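Local coordinates for dITP/XTP pyrophosphatase (Mycobacteroides abscessus, PDB 6WWD), which probably hydrolyses the non-canonical purine nucleotides XTP, dITP and ITP to their monophosphates and diphosphate, cleansing the nucleotide pool with the help of magnesium, at residues T45-E50 with N81-V86; N52-A57 with A126-E131; D71-A76 with F121-A126; A99-L104 with F155-I160; R140-I145 with V162-L167. All coordinates share one frame; numbering follows the deposited sequence.

Contact 1: residues T45-E50 with N81-V86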
# COMPACT_ATOMS: atom_id res chain seq x y z
N THR D 45 11.13 10.23 -4.65
CA THR D 45 9.81 10.46 -4.07
C THR D 45 9.25 9.16 -3.52
O THR D 45 9.71 8.06 -3.86
CB THR D 45 8.80 11.03 -5.09
OG1 THR D 45 8.69 10.14 -6.23
CG2 THR D 45 9.21 12.40 -5.54
N GLY D 46 8.27 9.29 -2.65
CA GLY D 46 7.51 8.15 -2.15
C GLY D 46 8.09 7.50 -0.91
O GLY D 46 9.02 7.98 -0.27
N ALA D 47 7.54 6.32 -0.61
CA ALA D 47 7.89 5.58 0.58
C ALA D 47 8.79 4.38 0.31
O ALA D 47 9.30 3.79 1.27
CB ALA D 47 6.61 5.09 1.29
N SER D 48 9.03 4.01 -0.95
CA SER D 48 9.71 2.74 -1.21
C SER D 48 11.21 2.93 -1.30
O SER D 48 11.74 3.35 -2.33
CB SER D 48 9.19 2.08 -2.48
OG SER D 48 9.95 0.89 -2.71
N PHE D 49 11.92 2.59 -0.22
CA PHE D 49 13.38 2.54 -0.27
C PHE D 49 13.87 1.51 -1.28
O PHE D 49 14.89 1.72 -1.96
CB PHE D 49 13.94 2.25 1.12
CG PHE D 49 13.49 3.23 2.14
CD1 PHE D 49 14.12 4.47 2.26
CD2 PHE D 49 12.42 2.93 2.97
CE1 PHE D 49 13.67 5.40 3.20
CE2 PHE D 49 11.98 3.84 3.92
CZ PHE D 49 12.62 5.08 4.04
N GLU D 50 13.16 0.38 -1.38
CA GLU D 50 13.55 -0.65 -2.33
C GLU D 50 13.46 -0.16 -3.76
O GLU D 50 14.42 -0.29 -4.52
CB GLU D 50 12.66 -1.89 -2.14
CG GLU D 50 12.91 -2.61 -0.85
CD GLU D 50 12.13 -3.91 -0.76
OE1 GLU D 50 11.41 -4.24 -1.70
OE2 GLU D 50 12.25 -4.61 0.27
N ASN D 81 1.64 7.14 6.63
CA ASN D 81 1.59 6.19 5.52
C ASN D 81 2.99 5.81 5.04
O ASN D 81 3.25 5.68 3.84
CB ASN D 81 0.75 6.71 4.35
CG ASN D 81 0.09 5.60 3.57
OD1 ASN D 81 -0.32 4.59 4.14
ND2 ASN D 81 -0.01 5.76 2.26
N TRP D 82 3.89 5.64 6.01
CA TRP D 82 5.26 5.17 5.84
C TRP D 82 6.18 6.22 5.22
O TRP D 82 7.33 5.90 4.90
CB TRP D 82 5.29 3.83 5.10
CG TRP D 82 4.78 2.79 6.07
CD1 TRP D 82 5.48 2.23 7.10
CD2 TRP D 82 3.45 2.29 6.18
NE1 TRP D 82 4.68 1.38 7.82
CE2 TRP D 82 3.43 1.39 7.27
CE3 TRP D 82 2.28 2.47 5.43
CZ2 TRP D 82 2.28 0.69 7.65
CZ3 TRP D 82 1.13 1.78 5.82
CH2 TRP D 82 1.15 0.90 6.91
N MET D 83 5.73 7.47 5.11
CA MET D 83 6.66 8.59 5.00
C MET D 83 7.27 8.85 6.39
O MET D 83 6.81 8.30 7.38
CB MET D 83 5.93 9.82 4.45
CG MET D 83 5.24 9.60 3.08
SD MET D 83 6.41 9.04 1.80
CE MET D 83 7.25 10.60 1.45
N PRO D 84 8.32 9.67 6.50
CA PRO D 84 9.05 10.48 5.52
C PRO D 84 9.61 9.70 4.34
O PRO D 84 9.80 10.31 3.30
CB PRO D 84 10.19 11.08 6.35
CG PRO D 84 9.65 11.16 7.73
CD PRO D 84 8.86 9.87 7.86
N GLY D 85 9.85 8.40 4.48
CA GLY D 85 10.25 7.60 3.33
C GLY D 85 11.54 8.14 2.75
O GLY D 85 12.45 8.53 3.48
N VAL D 86 11.63 8.18 1.41
CA VAL D 86 12.86 8.63 0.76
C VAL D 86 13.04 10.14 0.83
O VAL D 86 14.09 10.64 0.40
CB VAL D 86 12.94 8.10 -0.68
CG1 VAL D 86 12.78 6.56 -0.70
CG2 VAL D 86 11.92 8.77 -1.57
O HOH W 1 8.77 3.82 3.95

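Contact 2: residues N52-A57 with A126-E131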
# COMPACT_ATOMS: atom_id res chain seq x y z
N ASN D 52 13.49 2.81 -4.91
CA ASN D 52 14.42 3.89 -5.18
C ASN D 52 15.85 3.40 -5.22
O ASN D 52 16.64 3.90 -6.02
CB ASN D 52 14.22 5.01 -4.16
CG ASN D 52 13.12 5.97 -4.58
OD1 ASN D 52 13.34 6.85 -5.39
ND2 ASN D 52 11.90 5.77 -4.05
N ALA D 53 16.21 2.40 -4.41
CA ALA D 53 17.54 1.83 -4.54
C ALA D 53 17.70 1.19 -5.92
O ALA D 53 18.74 1.37 -6.56
CB ALA D 53 17.82 0.81 -3.43
N LEU D 54 16.66 0.51 -6.40
CA LEU D 54 16.71 -0.10 -7.72
C LEU D 54 16.84 0.95 -8.82
O LEU D 54 17.60 0.77 -9.78
CB LEU D 54 15.48 -0.98 -7.96
CG LEU D 54 15.63 -2.41 -7.44
CD1 LEU D 54 14.27 -3.15 -7.47
CD2 LEU D 54 16.69 -3.14 -8.30
N ILE D 55 16.09 2.05 -8.71
CA ILE D 55 16.21 3.09 -9.72
C ILE D 55 17.65 3.58 -9.81
O ILE D 55 18.21 3.72 -10.90
CB ILE D 55 15.23 4.25 -9.43
CG1 ILE D 55 13.79 3.81 -9.70
CG2 ILE D 55 15.58 5.45 -10.32
CD1 ILE D 55 12.76 4.82 -9.21
N LYS D 56 18.29 3.80 -8.65
CA LYS D 56 19.66 4.30 -8.67
C LYS D 56 20.63 3.28 -9.24
O LYS D 56 21.56 3.64 -9.98
CB LYS D 56 20.09 4.70 -7.26
CG LYS D 56 19.80 6.16 -6.97
CD LYS D 56 19.23 6.39 -5.60
CE LYS D 56 20.14 5.90 -4.52
NZ LYS D 56 19.77 6.53 -3.23
N ALA D 57 20.45 1.99 -8.92
CA ALA D 57 21.38 0.99 -9.43
C ALA D 57 21.24 0.80 -10.93
O ALA D 57 22.25 0.66 -11.64
CB ALA D 57 21.21 -0.34 -8.68
N ALA D 126 20.31 -2.28 -3.40
CA ALA D 126 19.96 -2.93 -4.66
C ALA D 126 21.21 -3.25 -5.46
O ALA D 126 22.23 -2.53 -5.40
CB ALA D 126 19.03 -2.07 -5.50
N LEU D 127 21.14 -4.36 -6.20
CA LEU D 127 22.17 -4.73 -7.16
C LEU D 127 21.51 -4.94 -8.50
O LEU D 127 20.51 -5.66 -8.60
CB LEU D 127 22.91 -6.01 -6.74
CG LEU D 127 23.77 -6.65 -7.85
CD1 LEU D 127 25.02 -5.84 -8.15
CD2 LEU D 127 24.13 -8.10 -7.53
N VAL D 128 22.06 -4.32 -9.53
CA VAL D 128 21.67 -4.57 -10.92
C VAL D 128 22.94 -4.94 -11.67
O VAL D 128 23.96 -4.25 -11.55
CB VAL D 128 20.98 -3.36 -11.56
CG1 VAL D 128 20.63 -3.64 -13.01
CG2 VAL D 128 19.73 -2.97 -10.77
N THR D 129 22.89 -6.03 -12.37
CA THR D 129 24.05 -6.54 -13.07
C THR D 129 24.07 -6.01 -14.50
O THR D 129 23.06 -5.53 -15.01
CB THR D 129 24.02 -8.08 -13.09
OG1 THR D 129 22.93 -8.53 -13.91
CG2 THR D 129 23.89 -8.63 -11.66
N PRO D 130 25.22 -6.08 -15.17
CA PRO D 130 25.27 -5.65 -16.57
C PRO D 130 24.27 -6.39 -17.46
O PRO D 130 23.79 -5.82 -18.45
CB PRO D 130 26.72 -5.95 -16.99
CG PRO D 130 27.49 -5.96 -15.72
CD PRO D 130 26.55 -6.53 -14.69
N GLU D 131 23.96 -7.64 -17.15
CA GLU D 131 23.02 -8.42 -17.95
C GLU D 131 21.56 -8.08 -17.64
O GLU D 131 20.67 -8.62 -18.30
CB GLU D 131 23.27 -9.91 -17.73
CG GLU D 131 24.68 -10.39 -18.11
CD GLU D 131 25.73 -10.07 -17.05
OE1 GLU D 131 25.36 -9.63 -15.94
OE2 GLU D 131 26.94 -10.27 -17.32

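Contact 3: residues D71-A76 with F121-A126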
# COMPACT_ATOMS: atom_id res chain seq x y z
N ASP D 71 22.22 2.25 -2.49
CA ASP D 71 21.52 2.12 -1.22
C ASP D 71 20.53 3.26 -1.04
O ASP D 71 20.52 4.24 -1.80
CB ASP D 71 22.51 2.00 -0.06
CG ASP D 71 23.57 3.04 -0.09
OD1 ASP D 71 23.23 4.23 -0.29
OD2 ASP D 71 24.76 2.65 0.02
N ASP D 72 19.64 3.08 -0.07
CA ASP D 72 18.57 4.03 0.18
C ASP D 72 18.01 3.77 1.57
O ASP D 72 17.52 2.67 1.83
CB ASP D 72 17.47 3.90 -0.87
CG ASP D 72 16.74 5.19 -1.11
OD1 ASP D 72 17.04 5.87 -2.10
OD2 ASP D 72 15.90 5.54 -0.27
N SER D 73 18.09 4.77 2.46
CA SER D 73 17.76 4.59 3.86
C SER D 73 16.89 5.74 4.33
O SER D 73 16.85 6.81 3.71
CB SER D 73 19.01 4.51 4.75
OG SER D 73 19.86 3.50 4.26
N GLY D 74 16.18 5.52 5.44
CA GLY D 74 15.39 6.59 6.01
C GLY D 74 14.43 6.06 7.07
O GLY D 74 14.65 4.98 7.63
N LEU D 75 13.39 6.86 7.34
CA LEU D 75 12.44 6.58 8.41
C LEU D 75 11.05 6.38 7.82
O LEU D 75 10.60 7.16 6.98
CB LEU D 75 12.45 7.72 9.43
CG LEU D 75 11.53 7.64 10.65
CD1 LEU D 75 11.98 6.52 11.58
CD2 LEU D 75 11.61 8.99 11.36
N ALA D 76 10.36 5.34 8.29
CA ALA D 76 9.00 5.03 7.86
C ALA D 76 8.09 5.10 9.08
O ALA D 76 8.28 4.34 10.03
CB ALA D 76 8.91 3.64 7.20
N PHE D 121 13.28 2.37 11.26
CA PHE D 121 14.40 2.74 10.41
C PHE D 121 14.56 1.67 9.34
O PHE D 121 14.54 0.47 9.65
CB PHE D 121 15.68 2.88 11.23
CG PHE D 121 15.89 4.24 11.85
CD1 PHE D 121 15.71 5.41 11.12
CD2 PHE D 121 16.31 4.35 13.18
CE1 PHE D 121 15.94 6.66 11.72
CE2 PHE D 121 16.53 5.59 13.79
CZ PHE D 121 16.35 6.74 13.06
N VAL D 122 14.68 2.08 8.09
CA VAL D 122 14.72 1.17 6.95
C VAL D 122 15.99 1.45 6.17
O VAL D 122 16.36 2.61 5.95
CB VAL D 122 13.51 1.32 6.02
CG1 VAL D 122 13.59 0.31 4.89
CG2 VAL D 122 12.22 1.18 6.78
N SER D 123 16.64 0.39 5.72
CA SER D 123 17.82 0.52 4.89
C SER D 123 17.71 -0.50 3.76
O SER D 123 17.51 -1.69 4.01
CB SER D 123 19.08 0.29 5.73
OG SER D 123 20.23 0.40 4.95
N ALA D 124 17.73 -0.01 2.52
CA ALA D 124 17.61 -0.86 1.34
C ALA D 124 18.88 -0.78 0.49
O ALA D 124 19.51 0.28 0.38
CB ALA D 124 16.40 -0.48 0.49
N CYS D 125 19.22 -1.91 -0.12
CA CYS D 125 20.38 -2.08 -0.98
C CYS D 125 19.94 -2.81 -2.24
O CYS D 125 19.30 -3.86 -2.14
CB CYS D 125 21.49 -2.89 -0.30
SG CYS D 125 22.54 -1.96 0.82
N ALA D 126 20.31 -2.28 -3.40
CA ALA D 126 19.96 -2.93 -4.66
C ALA D 126 21.21 -3.25 -5.46
O ALA D 126 22.23 -2.53 -5.40
CB ALA D 126 19.03 -2.07 -5.50

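Contact 4: residues A99-L104 with F155-I160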
# COMPACT_ATOMS: atom_id res chain seq x y z
N ALA D 99 17.68 18.91 12.71
CA ALA D 99 16.88 19.40 13.83
C ALA D 99 15.50 19.84 13.36
O ALA D 99 14.50 19.55 14.03
CB ALA D 99 17.61 20.55 14.53
N ALA D 100 15.42 20.49 12.19
CA ALA D 100 14.12 20.91 11.66
C ALA D 100 13.29 19.71 11.19
O ALA D 100 12.07 19.71 11.33
CB ALA D 100 14.31 21.91 10.52
N ASN D 101 13.93 18.70 10.59
CA ASN D 101 13.19 17.49 10.19
C ASN D 101 12.55 16.84 11.41
O ASN D 101 11.37 16.48 11.39
CB ASN D 101 14.13 16.50 9.48
CG ASN D 101 14.69 17.04 8.18
OD1 ASN D 101 14.18 18.01 7.63
ND2 ASN D 101 15.75 16.40 7.68
N THR D 102 13.32 16.70 12.48
CA THR D 102 12.85 16.05 13.70
C THR D 102 11.75 16.86 14.37
O THR D 102 10.74 16.30 14.82
CB THR D 102 14.04 15.84 14.65
OG1 THR D 102 14.84 14.76 14.16
CG2 THR D 102 13.60 15.56 16.09
N ALA D 103 11.91 18.19 14.45
CA ALA D 103 10.86 19.02 15.04
C ALA D 103 9.57 18.95 14.22
O ALA D 103 8.47 18.91 14.79
CB ALA D 103 11.35 20.47 15.16
N LEU D 104 9.67 18.94 12.89
CA LEU D 104 8.46 18.81 12.08
C LEU D 104 7.76 17.48 12.35
O LEU D 104 6.53 17.43 12.51
CB LEU D 104 8.80 18.96 10.59
CG LEU D 104 7.65 18.66 9.60
CD1 LEU D 104 6.43 19.59 9.82
CD2 LEU D 104 8.15 18.69 8.15
N PHE D 155 22.54 10.94 15.45
CA PHE D 155 22.25 11.92 14.42
C PHE D 155 20.84 11.71 13.91
O PHE D 155 20.18 10.72 14.24
CB PHE D 155 23.24 11.79 13.25
N GLY D 156 20.40 12.65 13.08
CA GLY D 156 19.14 12.48 12.37
C GLY D 156 17.98 12.29 13.31
O GLY D 156 17.78 13.08 14.25
N TYR D 157 17.18 11.26 13.06
CA TYR D 157 16.00 10.99 13.87
C TYR D 157 16.29 10.15 15.11
O TYR D 157 15.35 9.84 15.86
CB TYR D 157 14.92 10.30 13.04
CG TYR D 157 14.44 11.15 11.88
CD1 TYR D 157 13.50 12.16 12.09
CD2 TYR D 157 14.90 10.93 10.59
CE1 TYR D 157 13.05 12.95 11.03
CE2 TYR D 157 14.44 11.70 9.52
CZ TYR D 157 13.52 12.71 9.75
OH TYR D 157 13.07 13.48 8.70
N ASP D 158 17.55 9.80 15.36
CA ASP D 158 17.88 8.99 16.54
C ASP D 158 17.29 9.53 17.84
O ASP D 158 16.82 8.72 18.65
CB ASP D 158 19.40 8.86 16.67
CG ASP D 158 20.00 7.95 15.61
OD1 ASP D 158 19.22 7.33 14.87
OD2 ASP D 158 21.24 7.88 15.51
N PRO D 159 17.31 10.85 18.13
CA PRO D 159 16.75 11.33 19.41
C PRO D 159 15.25 11.12 19.56
O PRO D 159 14.76 11.22 20.68
CB PRO D 159 17.11 12.83 19.41
CG PRO D 159 18.24 12.94 18.49
CD PRO D 159 18.03 11.93 17.43
N ILE D 160 14.50 10.81 18.49
CA ILE D 160 13.06 10.61 18.63
C ILE D 160 12.62 9.23 18.18
O ILE D 160 11.43 8.97 18.08
CB ILE D 160 12.25 11.68 17.87
CG1 ILE D 160 12.60 11.64 16.37
CG2 ILE D 160 12.39 13.06 18.51
CD1 ILE D 160 11.65 12.47 15.54

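Contact 5: residues R140-I145 with V162-L167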
# COMPACT_ATOMS: atom_id res chain seq x y z
N ARG D 140 14.53 -3.59 8.24
CA ARG D 140 13.68 -2.69 9.03
C ARG D 140 13.92 -2.93 10.51
O ARG D 140 13.78 -4.07 10.98
CB ARG D 140 12.19 -2.92 8.74
CG ARG D 140 11.82 -2.58 7.34
CD ARG D 140 10.31 -2.51 7.10
NE ARG D 140 10.15 -2.12 5.71
CZ ARG D 140 9.57 -1.00 5.29
NH1 ARG D 140 9.00 -0.16 6.16
NH2 ARG D 140 9.53 -0.76 3.99
N TRP D 141 14.25 -1.87 11.23
CA TRP D 141 14.41 -1.90 12.69
C TRP D 141 13.15 -1.31 13.30
O TRP D 141 12.93 -0.10 13.22
CB TRP D 141 15.65 -1.10 13.08
CG TRP D 141 16.10 -1.16 14.54
CD1 TRP D 141 15.79 -2.10 15.46
CD2 TRP D 141 16.97 -0.22 15.19
NE1 TRP D 141 16.40 -1.80 16.67
CE2 TRP D 141 17.13 -0.65 16.52
CE3 TRP D 141 17.60 0.96 14.78
CZ2 TRP D 141 17.92 0.05 17.44
CZ3 TRP D 141 18.40 1.66 15.71
CH2 TRP D 141 18.54 1.20 17.01
N LYS D 142 12.32 -2.15 13.91
CA LYS D 142 11.00 -1.70 14.33
C LYS D 142 11.08 -0.89 15.62
O LYS D 142 11.87 -1.20 16.53
CB LYS D 142 10.05 -2.89 14.52
CG LYS D 142 9.89 -3.76 13.26
CD LYS D 142 9.32 -2.90 12.12
CE LYS D 142 8.30 -3.66 11.27
NZ LYS D 142 6.92 -3.23 11.60
N GLY D 143 10.25 0.15 15.70
CA GLY D 143 10.15 0.96 16.89
C GLY D 143 8.95 1.88 16.86
O GLY D 143 7.88 1.51 16.37
N SER D 144 9.11 3.07 17.43
CA SER D 144 8.05 4.06 17.45
C SER D 144 8.69 5.44 17.64
O SER D 144 9.88 5.56 17.94
CB SER D 144 7.01 3.76 18.55
OG SER D 144 7.63 3.72 19.82
N ILE D 145 7.88 6.47 17.47
CA ILE D 145 8.37 7.84 17.59
C ILE D 145 8.14 8.33 19.01
O ILE D 145 7.02 8.26 19.53
CB ILE D 145 7.70 8.76 16.56
CG1 ILE D 145 7.90 8.21 15.14
CG2 ILE D 145 8.23 10.19 16.71
CD1 ILE D 145 9.35 7.92 14.77
N VAL D 162 12.30 5.43 19.12
CA VAL D 162 12.31 4.49 20.25
C VAL D 162 12.30 3.08 19.68
O VAL D 162 11.26 2.64 19.15
CB VAL D 162 11.12 4.71 21.20
CG1 VAL D 162 11.18 3.71 22.34
CG2 VAL D 162 11.10 6.15 21.74
N PRO D 163 13.41 2.35 19.72
CA PRO D 163 13.40 0.95 19.28
C PRO D 163 12.45 0.09 20.10
O PRO D 163 12.40 0.18 21.33
CB PRO D 163 14.86 0.50 19.52
CG PRO D 163 15.63 1.75 19.50
CD PRO D 163 14.74 2.77 20.16
N ARG D 164 11.71 -0.78 19.42
CA ARG D 164 10.86 -1.72 20.12
C ARG D 164 11.71 -2.57 21.07
O ARG D 164 12.86 -2.90 20.77
CB ARG D 164 10.11 -2.60 19.12
CG ARG D 164 8.65 -2.81 19.49
CD ARG D 164 7.80 -3.21 18.30
NE ARG D 164 7.43 -2.05 17.48
CZ ARG D 164 6.85 -2.15 16.28
NH1 ARG D 164 6.59 -3.36 15.79
NH2 ARG D 164 6.57 -1.06 15.57
N GLY D 165 11.17 -2.84 22.26
CA GLY D 165 11.88 -3.55 23.30
C GLY D 165 12.40 -2.70 24.43
O GLY D 165 13.02 -3.23 25.36
N GLY D 166 12.18 -1.39 24.39
CA GLY D 166 12.58 -0.51 25.47
C GLY D 166 11.85 0.81 25.33
O GLY D 166 11.05 1.01 24.41
N LEU D 167 12.15 1.72 26.25
CA LEU D 167 11.61 3.08 26.24
C LEU D 167 12.63 4.10 25.79
O LEU D 167 12.26 5.24 25.47
CB LEU D 167 11.10 3.47 27.65
CG LEU D 167 10.01 2.58 28.27
CD1 LEU D 167 9.63 3.03 29.69
CD2 LEU D 167 8.78 2.51 27.36
O HOH W 2 13.25 -3.20 17.84
O HOH W 3 6.59 -0.16 12.43
O HOH W 4 6.36 0.04 18.96
O HOH W 5 9.11 1.57 20.40

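Contact 1: residues T45-E50 with N81-V86
The loop that leads into helix 49-64 meets the short edge strand 84-85 beside the predicted magnesium site of this HAM1-family pyrophosphatase, and one backbone bond ties G46 to V86. The V86 N-H reaches the G46 carbonyl oxygen at 3.1 Å (N to O). Around that same oxygen, V86 CG2 and the M83 sulfur (SD to G46 O 3.5 Å) pack close. The M83 chain is bent at both chi2 and chi3, which curls its sulfur back under the loop, where A47 CB also touches it. V86 divides its methyls: CG2 lies 3.3 Å from T45 O, while CG1 meets CD1 of the F49 ring at 3.9 Å, the two side chains sliding past each other in opposite directions. With CG anti to its carbonyl carbon (chi1 -56°), F49 lays CE1 and CZ against the G85 carbonyl group, CE1 standing 3.4 Å from G85 O. G85 CA and A47 CA come within 4.1 Å, and the G85 backbone turns here with a positive phi. One water donates to both A47 O and W82 O, at 2.7 Å each, and bridges the two loops. S48 caps the N-terminus of helix 49-64 through its hydroxyl to the D51 N-H. Beyond the loop, T45 and N81 hydrogen-bond to R116 and N81 of the second subunit; inward, F49 reaches strands 67-77 and 118-128, while G85 pairs with L75.

Contact 2: residues N52-A57 with A126-E131
A126 CB presses on the backbone of helix 49-64 where A53 runs into L54, lying 3.5 Å from A53 C and 3.6 Å from L54 N. The same A126 CB is also met by A53 CB at 3.7 Å and by the CD2 branch of L54 at 3.8 Å. Two residues further along the strand, V128 meets the helix through side chains alone. Its CG2 branch, anti to the V128 carbonyl carbon, touches A57 CB at 3.7 Å and L54 CD2 at 3.9 Å; the L54 and V128 side chains cross at about a right angle. L54 CD2 therefore spans both strand residues. No hydrogen bond joins the two segments: they meet through small and branched apolar groups, all buried. With A53, A57 and A126 at the interface, the short helix and strand segments approach to 7.3 Å between axes, consistent with the small side chains, and run roughly the same way, 34° apart. V136 of strand 134-145 backs both L54 and A126, and L54 also packs on K142 of the third subunit. K56, which takes no part in this packing, forms a salt bridge with E44. This is a helix laid along one face of a beta-sheet, the layered alpha/beta packing in which helix 49-64 rests on strand 118-128 of the central mixed sheet.

Contact 3: residues D71-A76 with F121-A126
D72 and A124 exchange two backbone hydrogen bonds, each 2.8 Å from N to O, and G74 and V122 form the next such pair, with V122 N to G74 O at 2.9 Å. These two antiparallel hydrogen-bonded pairs alternate with the non-hydrogen-bonded pairs D71-C125, S73-S123 and L75-F121. On the face bearing S73, its OG meets S123 OG at 3.2 Å in a hydrogen bond that either may donate. S73 OG is placed beside its own backbone N (chi1 -54°), whereas S123 OG turns the other way (chi1 180°), and the two oxygens converge across the ladder. L75 CD1 packs at 3.9 Å on CD1 of the F121 ring, whose edge receives G74 O in its plane. At the end of the ladder A76 CB touches V122 CG2 at 4.1 Å. Further out, F49 of helix 49-64 lies against D72, V122 and A124, while Y157 backs L75. S123 OG has a second, weak bond to the M194 N-H of the third subunit. The D72 carboxylate leaves the ladder to form a salt bridge with K56, with E44 also near. The four backbone hydrogen bonds probably hold in place the backbone of D72, the predicted proton acceptor and magnesium ligand, and of S73, a predicted substrate contact, while their side chains project from opposite faces of the sheet.

Contact 4: residues A99-L104 with F155-I160
A type II' turn from F155 to D158, closed by D158 N to F155 O at 3.0 Å and followed by a short 3-10 turn, brings Y157 within 6.0 Å (CA to CA) of T102 on helix 98-108. G156 takes the positive phi (59°) that such a turn needs at its second position. T102 is buried between two neighbours. Its OG1 lies 3.6 Å from CD1 of the Y157 ring, and on its other branch CG2 touches both CG2 and CD1 of I160 at 3.7 Å each. The T102 side chain slides past both of these residues in the opposite direction. With chi1 at -75° the hydroxyl lies beside the T102 backbone N, and it makes a weak hydrogen bond back to D98 O within the helix. The phenol end of Y157 passes across N101, its OH 3.3 Å from N101 CB; the two side chains cross near a right angle, yet amide and ring planes are only 22° apart. The polar ends are held by other groups: Y157 OH bonds to S88 O, while N101 OD1 bonds to S92 OG. L105 of the same helix packs on Y157 and I160, and F121 of strand 118-128 lies against Y157 and D158. Helix 98-108 and the bond to S88 probably help to position Y157, and the turn itself is the predicted substrate-binding loop F155-D158 of this HAM1-family enzyme, backed by that helix.

Contact 5: residues R140-I145 with V162-L167
S144 and V162 form the tight end of this junction, an antiparallel hydrogen-bonded pair with V162 N to S144 O at 2.7 Å and S144 N to V162 O at 2.8 Å. Even here a water bridges, linking S144 OG to V162 O. Next to it G143 closes on the other strand, its CA 3.0 Å from V162 O. R164 N continues the pairing to K142 O at 2.9 Å. Also close is the P163 ring, whose CG lies 3.5 Å from CZ2 of W141 as the two side chains cross obliquely; chi1 of -172° swings the indole toward the proline. F161 meets the same indole. The other side is looser and wet. R164 runs alongside K142, the two side chains pointing the same way, with K142 CB 3.7 Å above the centre of the R164 guanidinium plane. From its edge NH2 donates to a lone pair of G143 O at 3.0 Å, the acceptor near the guanidinium plane. A water accepts from K142 NZ and, weakly, from R164 NH2; another accepts weakly from R164 NE. The like charges K142 NZ and R164 NH1 stand 4.2 Å apart, but NH1 forms a salt bridge with E134 of the third subunit, which also packs on K142. That acid probably offsets the repulsion between the two bases, and the R164 salt bridge adds to the strand pairing of R140 and W141 across the same interface.

In the fold
Contacts 1, 2, 3 and 5 all reach one mixed sheet, with contact 3 near the middle, about 3 Å from the chain's centre. Contact 1 is the nearest to it, centres about 9 Å apart; contacts 2, 4 and 5 lie about 14 to 17 Å away. Helix 49-64 serves contacts 1 and 2, strand 118-128 contacts 2 and 3. Contacts 2 and 5 are on opposite sides of the centre, about 30 Å apart. Along the chain, contacts 1 and 3 cross, as do 3 and 4, while contact 5 opens after contact 3 has closed. Side chains of contact 3 pack against the predicted substrate loop of contact 4, so the central strands join the predicted magnesium site to that loop and to the subunit interface.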